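Local coordinates for protein At4g34840 (Arabidopsis thaliana, PDB 3BSF) that is a nucleosidase of the phosphorylase superfamily, an alpha/beta protein with adenine bound in a pocket, at residues R34-E38 with I50-G54; I114-V120 with L206-D212; R11-I16 with I246-L251; P28-R32 with D236-K241. One frame throughout, in Å; residues are numbered along the deposited sequence.

Contact 1: residues R34-E38 with I50-G54; sequences RLVEE and IMFKG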
loop_
_atom_site.group_PDB
_atom_site.type_symbol
_atom_site.label_atom_id
_atom_site.label_comp_id
_atom_site.label_asym_id
_atom_site.label_seq_id
_atom_site.Cartn_x
_atom_site.Cartn_y
_atom_site.Cartn_z
ATOM N N ARG A 34 -24.492 -14.733 -11.555
ATOM C CA ARG A 34 -23.923 -15.694 -12.496
ATOM C C ARG A 34 -22.799 -15.067 -13.313
ATOM O O ARG A 34 -22.784 -15.161 -14.538
ATOM C CB ARG A 34 -25.008 -16.233 -13.431
ATOM C CG ARG A 34 -25.976 -17.214 -12.771
ATOM C CD ARG A 34 -27.115 -17.605 -13.723
ATOM N NE ARG A 34 -26.624 -18.217 -14.961
ATOM C CZ ARG A 34 -27.326 -18.299 -16.090
ATOM N NH1 ARG A 34 -28.556 -17.808 -16.142
ATOM N NH2 ARG A 34 -26.797 -18.859 -17.172
ATOM N N LEU A 35 -21.866 -14.416 -12.620
ATOM C CA LEU A 35 -20.725 -13.787 -13.270
ATOM C C LEU A 35 -19.733 -14.870 -13.662
ATOM O O LEU A 35 -19.588 -15.885 -12.971
ATOM C CB LEU A 35 -20.034 -12.802 -12.329
ATOM C CG LEU A 35 -20.866 -11.659 -11.765
ATOM C CD1 LEU A 35 -19.934 -10.746 -10.981
ATOM C CD2 LEU A 35 -21.565 -10.887 -12.891
ATOM N N VAL A 36 -19.043 -14.658 -14.771
ATOM C CA VAL A 36 -18.068 -15.630 -15.237
ATOM C C VAL A 36 -16.663 -15.134 -14.956
ATOM O O VAL A 36 -16.363 -13.957 -15.140
ATOM C CB VAL A 36 -18.215 -15.883 -16.745
ATOM C CG1 VAL A 36 -17.956 -14.591 -17.531
ATOM C CG2 VAL A 36 -17.266 -16.977 -17.168
ATOM N N GLU A 37 -15.800 -16.033 -14.504
ATOM C CA GLU A 37 -14.433 -15.654 -14.216
ATOM C C GLU A 37 -13.652 -15.508 -15.513
ATOM O O GLU A 37 -13.513 -16.457 -16.274
ATOM C CB GLU A 37 -13.775 -16.699 -13.324
ATOM C CG GLU A 37 -12.343 -16.364 -12.986
ATOM C CD GLU A 37 -11.710 -17.399 -12.086
ATOM O OE1 GLU A 37 -11.794 -18.606 -12.415
ATOM O OE2 GLU A 37 -11.122 -17.002 -11.055
ATOM N N GLU A 38 -13.159 -14.300 -15.768
ATOM C CA GLU A 38 -12.381 -14.024 -16.971
ATOM C C GLU A 38 -11.098 -14.844 -16.898
ATOM O O GLU A 38 -10.412 -14.846 -15.874
ATOM C CB GLU A 38 -12.024 -12.532 -17.045
ATOM C CG GLU A 38 -11.423 -12.090 -18.380
ATOM C CD GLU A 38 -12.481 -11.831 -19.445
ATOM O OE1 GLU A 38 -13.227 -10.834 -19.309
ATOM O OE2 GLU A 38 -12.572 -12.629 -20.412
ATOM N N ILE A 50 -7.698 -12.111 -9.782
ATOM C CA ILE A 50 -8.786 -12.772 -10.490
ATOM C C ILE A 50 -9.906 -11.785 -10.833
ATOM O O ILE A 50 -10.132 -10.810 -10.119
ATOM C CB ILE A 50 -9.352 -13.934 -9.643
ATOM C CG1 ILE A 50 -9.597 -13.474 -8.210
ATOM C CG2 ILE A 50 -8.366 -15.093 -9.642
ATOM C CD1 ILE A 50 -10.016 -14.592 -7.284
ATOM N N MET A 51 -10.600 -12.025 -11.935
ATOM C CA MET A 51 -11.674 -11.120 -12.323
ATOM C C MET A 51 -12.929 -11.858 -12.761
ATOM O O MET A 51 -12.851 -12.879 -13.427
ATOM C CB MET A 51 -11.191 -10.193 -13.451
ATOM C CG MET A 51 -12.280 -9.378 -14.150
ATOM S SD MET A 51 -11.620 -8.165 -15.345
ATOM C CE MET A 51 -10.944 -9.211 -16.615
ATOM N N PHE A 52 -14.085 -11.343 -12.356
ATOM C CA PHE A 52 -15.372 -11.919 -12.740
ATOM C C PHE A 52 -16.187 -10.846 -13.466
ATOM O O PHE A 52 -16.486 -9.790 -12.907
ATOM C CB PHE A 52 -16.144 -12.420 -11.525
ATOM C CG PHE A 52 -15.430 -13.493 -10.756
ATOM C CD1 PHE A 52 -14.425 -13.171 -9.847
ATOM C CD2 PHE A 52 -15.769 -14.828 -10.932
ATOM C CE1 PHE A 52 -13.773 -14.162 -9.123
ATOM C CE2 PHE A 52 -15.128 -15.824 -10.217
ATOM C CZ PHE A 52 -14.129 -15.493 -9.310
ATOM N N LYS A 53 -16.527 -11.121 -14.722
ATOM C CA LYS A 53 -17.284 -10.185 -15.539
ATOM C C LYS A 53 -18.699 -10.688 -15.740
ATOM O O LYS A 53 -18.958 -11.882 -15.667
ATOM C CB LYS A 53 -16.596 -9.986 -16.903
ATOM C CG LYS A 53 -17.195 -8.853 -17.748
ATOM C CD LYS A 53 -16.288 -8.441 -18.929
ATOM C CE LYS A 53 -16.960 -7.395 -19.863
ATOM N NZ LYS A 53 -17.349 -6.112 -19.189
ATOM N N GLY A 54 -19.611 -9.759 -15.982
ATOM C CA GLY A 54 -20.995 -10.121 -16.186
ATOM C C GLY A 54 -21.828 -8.921 -16.575
ATOM O O GLY A 54 -21.440 -7.781 -16.313
#
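The ring of Phe-52 lies under the side chain of Glu-37. Glu-37 CG stands 4.3 Å from the ring centroid, 22° off the normal, and so makes a CH-pi contact over one face, displaced toward the rim. Extended throughout, with CG opposite the backbone N (chi1 180°), the glutamate runs across the ring until its carboxylate, tilted only 18° from parallel to the ring, reaches the far end, where OE2 meets Ile-50 CG2 at 3.6 Å. Glu-37 and Phe-52 form a non-hydrogen-bonded pair of an antiparallel beta hairpin, strands 36-38 and 50-56, in which strand 36-38 is an edge strand of the mixed sheet. Beside it Val-36 and Lys-53 form a hydrogen-bonded pair: Val-36 N donates to Lys-53 O over 2.9 Å, and Lys-53 N returns a bond to Val-36 O. On the face opposite Phe-52, Glu-38 and Met-51 run side by side, pointing the same way; the methionine, bent at its last torsion, sets CE against Glu-38 CG. Leu-35, just after the Schellman motif that ends helix 23-33 at Arg-34, crosses Phe-52 at about a right angle, CB to CB 4.0 Å. Ile-30 of that helix touches both Leu-35 and Phe-52.

Contact 2: residues I114-V120 with L206-D212; sequences ISDVYVV and LIKGVTD. With ADE (adenine), chain C.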
loop_
_atom_site.group_PDB
_atom_site.type_symbol
_atom_site.label_atom_id
_atom_site.label_comp_id
_atom_site.label_asym_id
_atom_site.label_seq_id
_atom_site.Cartn_x
_atom_site.Cartn_y
_atom_site.Cartn_z
ATOM N N ILE A 114 -24.002 -6.057 14.928
ATOM C CA ILE A 114 -23.404 -7.043 14.043
ATOM C C ILE A 114 -24.339 -7.125 12.837
ATOM O O ILE A 114 -25.504 -6.740 12.926
ATOM C CB ILE A 114 -23.308 -8.439 14.723
ATOM C CG1 ILE A 114 -21.928 -9.049 14.492
ATOM C CG2 ILE A 114 -24.359 -9.386 14.145
ATOM C CD1 ILE A 114 -20.796 -8.271 15.121
ATOM N N SER A 115 -23.824 -7.615 11.717
ATOM C CA SER A 115 -24.614 -7.752 10.496
ATOM C C SER A 115 -25.106 -6.445 9.851
ATOM O O SER A 115 -25.743 -6.480 8.801
ATOM C CB SER A 115 -25.809 -8.669 10.755
ATOM O OG SER A 115 -26.540 -8.876 9.562
ATOM N N ASP A 116 -24.822 -5.301 10.462
ATOM C CA ASP A 116 -25.239 -4.020 9.890
ATOM C C ASP A 116 -24.544 -3.746 8.563
ATOM O O ASP A 116 -23.404 -4.168 8.362
ATOM C CB ASP A 116 -24.914 -2.880 10.851
ATOM C CG ASP A 116 -26.018 -2.629 11.843
ATOM O OD1 ASP A 116 -26.662 -3.616 12.252
ATOM O OD2 ASP A 116 -26.240 -1.458 12.221
ATOM N N VAL A 117 -25.221 -3.038 7.663
ATOM C CA VAL A 117 -24.627 -2.708 6.372
ATOM C C VAL A 117 -24.545 -1.193 6.152
ATOM O O VAL A 117 -25.517 -0.539 5.771
ATOM C CB VAL A 117 -25.399 -3.362 5.217
ATOM C CG1 VAL A 117 -24.781 -2.965 3.886
ATOM C CG2 VAL A 117 -25.374 -4.868 5.383
ATOM N N TYR A 118 -23.366 -0.644 6.397
ATOM C CA TYR A 118 -23.156 0.775 6.241
ATOM C C TYR A 118 -22.601 1.163 4.875
ATOM O O TYR A 118 -22.041 0.342 4.147
ATOM C CB TYR A 118 -22.188 1.294 7.311
ATOM C CG TYR A 118 -22.711 1.325 8.737
ATOM C CD1 TYR A 118 -22.816 0.159 9.494
ATOM C CD2 TYR A 118 -23.072 2.528 9.336
ATOM C CE1 TYR A 118 -23.262 0.189 10.813
ATOM C CE2 TYR A 118 -23.526 2.570 10.652
ATOM C CZ TYR A 118 -23.619 1.396 11.390
ATOM O OH TYR A 118 -24.068 1.430 12.699
ATOM N N VAL A 119 -22.778 2.440 4.551
ATOM C CA VAL A 119 -22.277 3.038 3.324
ATOM C C VAL A 119 -21.320 4.116 3.830
ATOM O O VAL A 119 -21.748 5.168 4.325
ATOM C CB VAL A 119 -23.404 3.724 2.488
ATOM C CG1 VAL A 119 -22.783 4.551 1.356
ATOM C CG2 VAL A 119 -24.358 2.682 1.926
ATOM N N VAL A 120 -20.025 3.830 3.734
ATOM C CA VAL A 120 -18.987 4.757 4.183
ATOM C C VAL A 120 -19.157 6.144 3.569
ATOM O O VAL A 120 -19.362 6.278 2.364
ATOM C CB VAL A 120 -17.593 4.210 3.835
ATOM C CG1 VAL A 120 -16.515 5.233 4.199
ATOM C CG2 VAL A 120 -17.371 2.892 4.564
ATOM N N LEU A 206 -18.003 2.958 -0.959
ATOM C CA LEU A 206 -17.510 1.930 -0.045
ATOM C C LEU A 206 -18.646 1.389 0.798
ATOM O O LEU A 206 -19.340 2.129 1.494
ATOM C CB LEU A 206 -16.408 2.486 0.856
ATOM C CG LEU A 206 -15.133 2.957 0.141
ATOM C CD1 LEU A 206 -15.431 4.197 -0.676
ATOM C CD2 LEU A 206 -14.048 3.268 1.153
ATOM N N ILE A 207 -18.839 0.084 0.720
ATOM C CA ILE A 207 -19.901 -0.575 1.457
ATOM C C ILE A 207 -19.306 -1.637 2.392
ATOM O O ILE A 207 -18.588 -2.535 1.947
ATOM C CB ILE A 207 -20.890 -1.206 0.471
ATOM C CG1 ILE A 207 -21.533 -0.101 -0.365
ATOM C CG2 ILE A 207 -21.946 -2.010 1.217
ATOM C CD1 ILE A 207 -22.431 -0.616 -1.451
ATOM N N LYS A 208 -19.619 -1.543 3.683
ATOM C CA LYS A 208 -19.062 -2.474 4.662
ATOM C C LYS A 208 -20.060 -3.247 5.529
ATOM O O LYS A 208 -20.968 -2.653 6.116
ATOM C CB LYS A 208 -18.102 -1.702 5.556
ATOM C CG LYS A 208 -17.110 -0.855 4.763
ATOM C CD LYS A 208 -16.142 -1.725 3.961
ATOM C CE LYS A 208 -15.062 -0.895 3.264
ATOM N NZ LYS A 208 -13.984 -1.745 2.663
ATOM N N GLY A 209 -19.876 -4.569 5.607
ATOM C CA GLY A 209 -20.746 -5.419 6.413
ATOM C C GLY A 209 -20.095 -5.713 7.755
ATOM O O GLY A 209 -19.020 -6.326 7.812
ATOM N N VAL A 210 -20.744 -5.288 8.840
ATOM C CA VAL A 210 -20.190 -5.468 10.186
ATOM C C VAL A 210 -20.238 -6.910 10.666
ATOM O O VAL A 210 -21.305 -7.456 10.894
ATOM C CB VAL A 210 -20.917 -4.579 11.233
ATOM C CG1 VAL A 210 -20.207 -4.670 12.571
ATOM C CG2 VAL A 210 -20.960 -3.137 10.760
ATOM N N THR A 211 -19.071 -7.518 10.841
ATOM C CA THR A 211 -19.003 -8.903 11.286
ATOM C C THR A 211 -18.476 -9.067 12.704
ATOM O O THR A 211 -18.649 -10.111 13.323
ATOM C CB THR A 211 -18.104 -9.722 10.361
ATOM O OG1 THR A 211 -16.801 -9.125 10.321
ATOM C CG2 THR A 211 -18.704 -9.784 8.946
ATOM N N ASP A 212 -17.842 -8.029 13.221
ATOM C CA ASP A 212 -17.265 -8.088 14.549
ATOM C C ASP A 212 -17.407 -6.753 15.277
ATOM O O ASP A 212 -17.135 -5.694 14.719
ATOM C CB ASP A 212 -15.789 -8.494 14.416
ATOM C CG ASP A 212 -14.998 -8.307 15.702
ATOM O OD1 ASP A 212 -15.424 -8.831 16.762
ATOM O OD2 ASP A 212 -13.931 -7.642 15.647
HETATM N N9 ADE C . -12.638 -7.323 9.099
HETATM C C8 ADE C . -13.517 -8.040 9.848
HETATM N N7 ADE C . -13.451 -7.780 11.185
HETATM C C5 ADE C . -12.459 -6.830 11.285
HETATM C C6 ADE C . -11.860 -6.100 12.402
HETATM N N6 ADE C . -12.267 -6.298 13.652
HETATM N N1 ADE C . -10.823 -5.165 12.113
HETATM C C2 ADE C . -10.413 -4.974 10.809
HETATM N N3 ADE C . -10.927 -5.627 9.685
HETATM C C4 ADE C . -11.939 -6.532 10.003
#
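Five backbone hydrogen bonds join Ser-115, Asp-116, Tyr-118 and Val-120 to Leu-206, Lys-208 and Val-210, an antiparallel pairing of strands 117-125 and 204-213 inside the mixed sheet of this phosphorylase-superfamily fold. Tyr-118 and Lys-208 form the hydrogen-bonded pair, each N donating to the other's O at 3.1 Å. Toward one end Val-120 N binds Leu-206 O; toward the other, Val-210 N gives Asp-116 O a nearly straight bond (172°), while Ser-115 N closes on Val-210 O at 2.7 Å, in the carbonyl plane. The pairing therefore continues into the loop before strand 117-125.

Apolar side chains pack on both faces of the pair. Val-210 CG2 lies 4.0 Å from Tyr-118 CD1, and on the other face Val-117 CG1 meets Ile-207 CG2. Farther along, Val-120 CB packs on Leu-206 CB at 3.6 Å.

The polar side chains find their partners beyond this strand pair. Lys-158 NZ serves both Asp-116 OD2, as a salt bridge, and Tyr-118 OH, as a hydrogen bond. Lys-208, bent at chi2 (-67°), carries NZ away from strand 117-125 to a salt bridge with Asp-187, a residue of the adenine pocket. Thr-211 OG1 makes a weak bond to Ala-104 O and lies close to the adenine. Lys-186 NZ also bonds the ligand. At the end of strand 204-213, Asp-212 OD2 accepts a hydrogen bond from N6 of adenine at 2.9 Å.

Contact 3: residues R11-I16 with I246-L251; sequences RPISTI and ISGKCL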
loop_
_atom_site.group_PDB
_atom_site.type_symbol
_atom_site.label_atom_id
_atom_site.label_comp_id
_atom_site.label_asym_id
_atom_site.label_seq_id
_atom_site.Cartn_x
_atom_site.Cartn_y
_atom_site.Cartn_z
ATOM N N ARG A 11 -25.423 11.278 -19.576
ATOM C CA ARG A 11 -25.184 9.844 -19.952
ATOM C C ARG A 11 -25.121 8.870 -18.748
ATOM O O ARG A 11 -24.448 9.130 -17.744
ATOM C CB ARG A 11 -23.900 9.716 -20.792
ATOM C CG ARG A 11 -23.769 8.376 -21.520
ATOM C CD ARG A 11 -22.955 7.363 -20.738
ATOM N NE ARG A 11 -21.516 7.550 -20.945
ATOM C CZ ARG A 11 -20.559 6.916 -20.266
ATOM N NH1 ARG A 11 -20.864 6.037 -19.311
ATOM N NH2 ARG A 11 -19.289 7.164 -20.548
ATOM N N PRO A 12 -25.812 7.718 -18.858
ATOM C CA PRO A 12 -25.906 6.662 -17.848
ATOM C C PRO A 12 -24.660 5.836 -17.542
ATOM O O PRO A 12 -23.786 5.638 -18.381
ATOM C CB PRO A 12 -27.050 5.799 -18.371
ATOM C CG PRO A 12 -26.866 5.884 -19.839
ATOM C CD PRO A 12 -26.612 7.357 -20.045
ATOM N N ILE A 13 -24.611 5.354 -16.306
ATOM C CA ILE A 13 -23.523 4.528 -15.827
ATOM C C ILE A 13 -23.535 3.261 -16.665
ATOM O O ILE A 13 -24.576 2.640 -16.864
ATOM C CB ILE A 13 -23.715 4.192 -14.332
ATOM C CG1 ILE A 13 -23.518 5.462 -13.498
ATOM C CG2 ILE A 13 -22.751 3.086 -13.904
ATOM C CD1 ILE A 13 -23.984 5.333 -12.070
ATOM N N SER A 14 -22.371 2.880 -17.168
ATOM C CA SER A 14 -22.292 1.692 -17.995
ATOM C C SER A 14 -21.563 0.557 -17.298
ATOM O O SER A 14 -22.080 -0.559 -17.222
ATOM C CB SER A 14 -21.596 2.021 -19.317
ATOM O OG SER A 14 -21.718 0.940 -20.219
ATOM N N THR A 15 -20.372 0.836 -16.775
ATOM C CA THR A 15 -19.618 -0.213 -16.112
ATOM C C THR A 15 -19.263 0.039 -14.646
ATOM O O THR A 15 -18.878 1.141 -14.254
ATOM C CB THR A 15 -18.351 -0.516 -16.890
ATOM O OG1 THR A 15 -17.493 0.623 -16.841
ATOM C CG2 THR A 15 -18.684 -0.808 -18.339
ATOM N N ILE A 16 -19.397 -1.019 -13.853
ATOM C CA ILE A 16 -19.110 -0.983 -12.424
ATOM C C ILE A 16 -18.063 -2.013 -11.994
ATOM O O ILE A 16 -18.302 -3.221 -12.082
ATOM C CB ILE A 16 -20.378 -1.277 -11.586
ATOM C CG1 ILE A 16 -21.442 -0.213 -11.842
ATOM C CG2 ILE A 16 -20.012 -1.322 -10.114
ATOM C CD1 ILE A 16 -22.732 -0.430 -11.080
ATOM N N ILE A 246 -28.842 1.287 -9.124
ATOM C CA ILE A 246 -28.010 2.055 -10.038
ATOM C C ILE A 246 -28.403 1.821 -11.490
ATOM O O ILE A 246 -28.489 2.766 -12.270
ATOM C CB ILE A 246 -26.521 1.689 -9.873
ATOM C CG1 ILE A 246 -26.062 2.028 -8.459
ATOM C CG2 ILE A 246 -25.675 2.398 -10.935
ATOM C CD1 ILE A 246 -24.730 1.425 -8.099
ATOM N N SER A 247 -28.636 0.560 -11.842
ATOM C CA SER A 247 -28.997 0.178 -13.206
ATOM C C SER A 247 -30.002 1.147 -13.826
ATOM O O SER A 247 -31.130 1.289 -13.348
ATOM C CB SER A 247 -29.567 -1.245 -13.224
ATOM O OG SER A 247 -29.670 -1.737 -14.551
ATOM N N GLY A 248 -29.577 1.831 -14.884
ATOM C CA GLY A 248 -30.456 2.772 -15.544
ATOM C C GLY A 248 -30.222 4.228 -15.211
ATOM O O GLY A 248 -30.634 5.101 -15.963
ATOM N N LYS A 249 -29.545 4.498 -14.107
ATOM C CA LYS A 249 -29.288 5.880 -13.685
ATOM C C LYS A 249 -27.976 6.541 -14.162
ATOM O O LYS A 249 -27.127 5.896 -14.773
ATOM C CB LYS A 249 -29.351 5.945 -12.156
ATOM C CG LYS A 249 -30.747 5.731 -11.583
ATOM C CD LYS A 249 -30.709 5.539 -10.089
ATOM C CE LYS A 249 -32.066 5.785 -9.488
ATOM N NZ LYS A 249 -32.406 7.235 -9.548
ATOM N N CYS A 250 -27.840 7.841 -13.893
ATOM C CA CYS A 250 -26.628 8.599 -14.229
ATOM C C CYS A 250 -25.903 8.817 -12.917
ATOM O O CYS A 250 -26.499 8.678 -11.850
ATOM C CB CYS A 250 -26.955 9.962 -14.852
ATOM S SG CYS A 250 -27.536 9.867 -16.571
ATOM N N LEU A 251 -24.626 9.169 -12.988
ATOM C CA LEU A 251 -23.845 9.364 -11.773
ATOM C C LEU A 251 -24.417 10.406 -10.841
ATOM O O LEU A 251 -23.992 10.517 -9.696
ATOM C CB LEU A 251 -22.403 9.725 -12.112
ATOM C CG LEU A 251 -21.502 8.581 -12.579
ATOM C CD1 LEU A 251 -20.106 9.136 -12.838
ATOM C CD2 LEU A 251 -21.462 7.479 -11.526
#
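Ile-13 is wedged between Ile-246 and Leu-251 where the first modelled residues meet the segment that follows helix 227-246. Segment 246-251 leaves the last turn of that helix through a type II beta turn from Ile-246 to Lys-249, closed by a bond from Lys-249 N to Ile-246 O; segment 11-16 leads into strand 15-19 of the central sheet.

The side chains meet at quite different angles. With CG1 opposite its carbonyl carbon (chi1 -69°) and the chain extended beyond, Ile-13 places CD1 between Ile-246 and Leu-251. Leu-251 crosses it at about a right angle, its CD2 resting 3.4 Å from Ile-13 CD1. Ile-246 approaches the same methyl on a slant through its CG2 branch, at 3.6 Å. Ile-16, three residues further on, comes at Ile-246 tip to tip instead, CD1 to CD1 at 4.0 Å. Ile-246 thus uses both of its branches on this segment, and it also touches Leu-97 of the neighbouring strand 97-106.

A single backbone bond fixes the two segments against each other: Ile-13 N donates to Lys-249 O, lying in the carbonyl plane, with an N-H...O angle of 167°. Outward of it, Cys-250 SG sits beside the Arg-11 peptide, near the Pro-12 ring. Asp-96 accepts bonds from the N atoms of Ser-14 and Thr-15. The Arg-11 side chain curls over the next residue, and its NH1 donates to Pro-12 O at 3.1 Å, with that oxygen close to the guanidinium plane.

Contact 4: residues P28-R32 with D236-K241; sequences PLINR and DESLTK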
loop_
_atom_site.group_PDB
_atom_site.type_symbol
_atom_site.label_atom_id
_atom_site.label_comp_id
_atom_site.label_asym_id
_atom_site.label_seq_id
_atom_site.Cartn_x
_atom_site.Cartn_y
_atom_site.Cartn_z
ATOM N N PRO A 28 -21.208 -15.104 -2.932
ATOM C CA PRO A 28 -22.669 -15.070 -3.089
ATOM C C PRO A 28 -23.137 -14.204 -4.263
ATOM O O PRO A 28 -23.931 -14.647 -5.109
ATOM C CB PRO A 28 -23.148 -14.520 -1.744
ATOM C CG PRO A 28 -22.118 -14.990 -0.796
ATOM C CD PRO A 28 -20.840 -14.711 -1.558
ATOM N N LEU A 29 -22.652 -12.964 -4.296
ATOM C CA LEU A 29 -23.014 -12.046 -5.359
ATOM C C LEU A 29 -22.697 -12.711 -6.701
ATOM O O LEU A 29 -23.562 -12.788 -7.578
ATOM C CB LEU A 29 -22.239 -10.732 -5.207
ATOM C CG LEU A 29 -22.499 -9.674 -6.279
ATOM C CD1 LEU A 29 -23.955 -9.217 -6.202
ATOM C CD2 LEU A 29 -21.551 -8.500 -6.089
ATOM N N ILE A 30 -21.461 -13.206 -6.841
ATOM C CA ILE A 30 -21.004 -13.873 -8.067
ATOM C C ILE A 30 -22.003 -14.950 -8.500
ATOM O O ILE A 30 -22.307 -15.108 -9.690
ATOM C CB ILE A 30 -19.598 -14.526 -7.872
ATOM C CG1 ILE A 30 -18.570 -13.453 -7.505
ATOM C CG2 ILE A 30 -19.156 -15.224 -9.145
ATOM C CD1 ILE A 30 -17.175 -13.992 -7.304
ATOM N N ASN A 31 -22.524 -15.684 -7.526
ATOM C CA ASN A 31 -23.484 -16.729 -7.813
ATOM C C ASN A 31 -24.818 -16.180 -8.284
ATOM O O ASN A 31 -25.302 -16.571 -9.340
ATOM C CB ASN A 31 -23.690 -17.601 -6.580
ATOM C CG ASN A 31 -22.429 -18.341 -6.182
ATOM O OD1 ASN A 31 -21.607 -18.685 -7.034
ATOM N ND2 ASN A 31 -22.272 -18.603 -4.885
ATOM N N ARG A 32 -25.405 -15.268 -7.514
ATOM C CA ARG A 32 -26.708 -14.710 -7.873
ATOM C C ARG A 32 -26.715 -14.058 -9.249
ATOM O O ARG A 32 -27.677 -14.197 -10.008
ATOM C CB ARG A 32 -27.185 -13.691 -6.824
ATOM C CG ARG A 32 -28.678 -13.361 -6.940
ATOM C CD ARG A 32 -29.136 -12.288 -5.947
ATOM N NE ARG A 32 -28.773 -12.602 -4.564
ATOM C CZ ARG A 32 -29.293 -12.004 -3.493
ATOM N NH1 ARG A 32 -30.209 -11.055 -3.640
ATOM N NH2 ARG A 32 -28.903 -12.359 -2.275
ATOM N N ASP A 236 -24.276 -9.541 0.618
ATOM C CA ASP A 236 -24.617 -9.894 -0.752
ATOM C C ASP A 236 -26.006 -9.361 -1.104
ATOM O O ASP A 236 -26.149 -8.566 -2.030
ATOM C CB ASP A 236 -24.589 -11.412 -0.926
ATOM C CG ASP A 236 -25.431 -11.880 -2.108
ATOM O OD1 ASP A 236 -25.223 -11.350 -3.224
ATOM O OD2 ASP A 236 -26.299 -12.772 -1.932
ATOM N N GLU A 237 -27.022 -9.810 -0.369
ATOM C CA GLU A 237 -28.402 -9.378 -0.585
ATOM C C GLU A 237 -28.450 -7.863 -0.794
ATOM O O GLU A 237 -29.163 -7.362 -1.667
ATOM C CB GLU A 237 -29.261 -9.756 0.632
ATOM C CG GLU A 237 -30.624 -9.067 0.695
ATOM C CD GLU A 237 -31.145 -8.904 2.123
ATOM O OE1 GLU A 237 -31.341 -9.937 2.812
ATOM O OE2 GLU A 237 -31.357 -7.741 2.554
ATOM N N SER A 238 -27.673 -7.144 0.007
ATOM C CA SER A 238 -27.619 -5.692 -0.061
ATOM C C SER A 238 -26.958 -5.132 -1.320
ATOM O O SER A 238 -27.480 -4.203 -1.947
ATOM C CB SER A 238 -26.897 -5.155 1.168
ATOM O OG SER A 238 -27.553 -5.583 2.349
ATOM N N LEU A 239 -25.803 -5.679 -1.684
ATOM C CA LEU A 239 -25.098 -5.213 -2.877
ATOM C C LEU A 239 -25.985 -5.388 -4.115
ATOM O O LEU A 239 -26.056 -4.506 -4.966
ATOM C CB LEU A 239 -23.779 -5.976 -3.040
ATOM C CG LEU A 239 -22.752 -5.699 -1.936
ATOM C CD1 LEU A 239 -21.679 -6.762 -1.945
ATOM C CD2 LEU A 239 -22.156 -4.322 -2.118
ATOM N N THR A 240 -26.666 -6.525 -4.207
ATOM C CA THR A 240 -27.555 -6.780 -5.325
ATOM C C THR A 240 -28.540 -5.620 -5.494
ATOM O O THR A 240 -28.625 -5.002 -6.568
ATOM C CB THR A 240 -28.347 -8.068 -5.090
ATOM O OG1 THR A 240 -27.430 -9.157 -4.908
ATOM C CG2 THR A 240 -29.273 -8.346 -6.274
ATOM N N LYS A 241 -29.279 -5.332 -4.423
ATOM C CA LYS A 241 -30.265 -4.254 -4.427
ATOM C C LYS A 241 -29.610 -2.899 -4.731
ATOM O O LYS A 241 -30.280 -1.972 -5.189
ATOM C CB LYS A 241 -31.009 -4.204 -3.081
ATOM C CG LYS A 241 -31.856 -5.456 -2.751
ATOM C CD LYS A 241 -33.061 -5.649 -3.694
ATOM C CE LYS A 241 -33.932 -6.863 -3.310
ATOM N NZ LYS A 241 -33.304 -8.199 -3.598
#
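Asp-236 fits against the part of helix 23-33 that carries Pro-28 and Leu-29, and this is where helices 23-33 and 227-246 pack closely. Pro-28 CB lies 3.5 Å from Asp-236 CG, while the carboxylate oxygen OD1 is set beside the backbone of Leu-29, near its CA and N; the angle at that N is too poor for a hydrogen bond. Leu-29 reaches further inward. Leu-29 and Thr-240 lie alongside each other, running opposite ways, with Leu-29 CD1 3.7 Å from Thr-240 OG1, and CD2 approaches Leu-239 CD1 more distantly, at 4.5 Å. Thr-240 OG1 itself bonds back to Asp-236 O, which also receives Thr-240 N.

The outward side is held by charge and is looser. Arg-32 stretches across the groove with CG opposite the backbone N (chi1 -165°), then bends at chi3 to lay its guanidinium over Thr-240 OG1, which stands 3.4 Å above the guanidinium plane. NH2 makes a salt bridge to Asp-236 OD2 at 2.7 Å, but the hydrogen bond within it is weak, bent to 125°; the guanidinium and carboxylate planes are almost perpendicular. NH1 has a like charge nearby in Lys-241 NZ, 4.2 Å away, which would probably oppose close approach; both residues are exposed to solvent.

The short helical segments cross at -52° with their axes 9.5 Å apart. Both helices lie against the mixed sheet: Leu-29 and Ile-30 rest on Ile-63 of strand 59-65, and Leu-239 packs on Ile-207 of strand 204-213.

In the fold
Contact 4 links two of the other three. Through Ile-30 it touches contact 1, where Leu-35 N lies 3.0 Å from Ile-30 O, a probable hydrogen bond; through Ser-238 OG it touches Val-117 CG2 of contact 2 at 3.8 Å. Its centre is about 14 Å from the centre of each. Contact 3 touches none of them, though its nearest atoms are about 5 Å from those of contact 4. Along the chain, the loop it closes encloses all the others. Contacts 1, 2 and 3 reach the same sheet, yet among the four only contact 2 includes adenine-pocket residues, and its centre is about 24 Å from those of contacts 1 and 3.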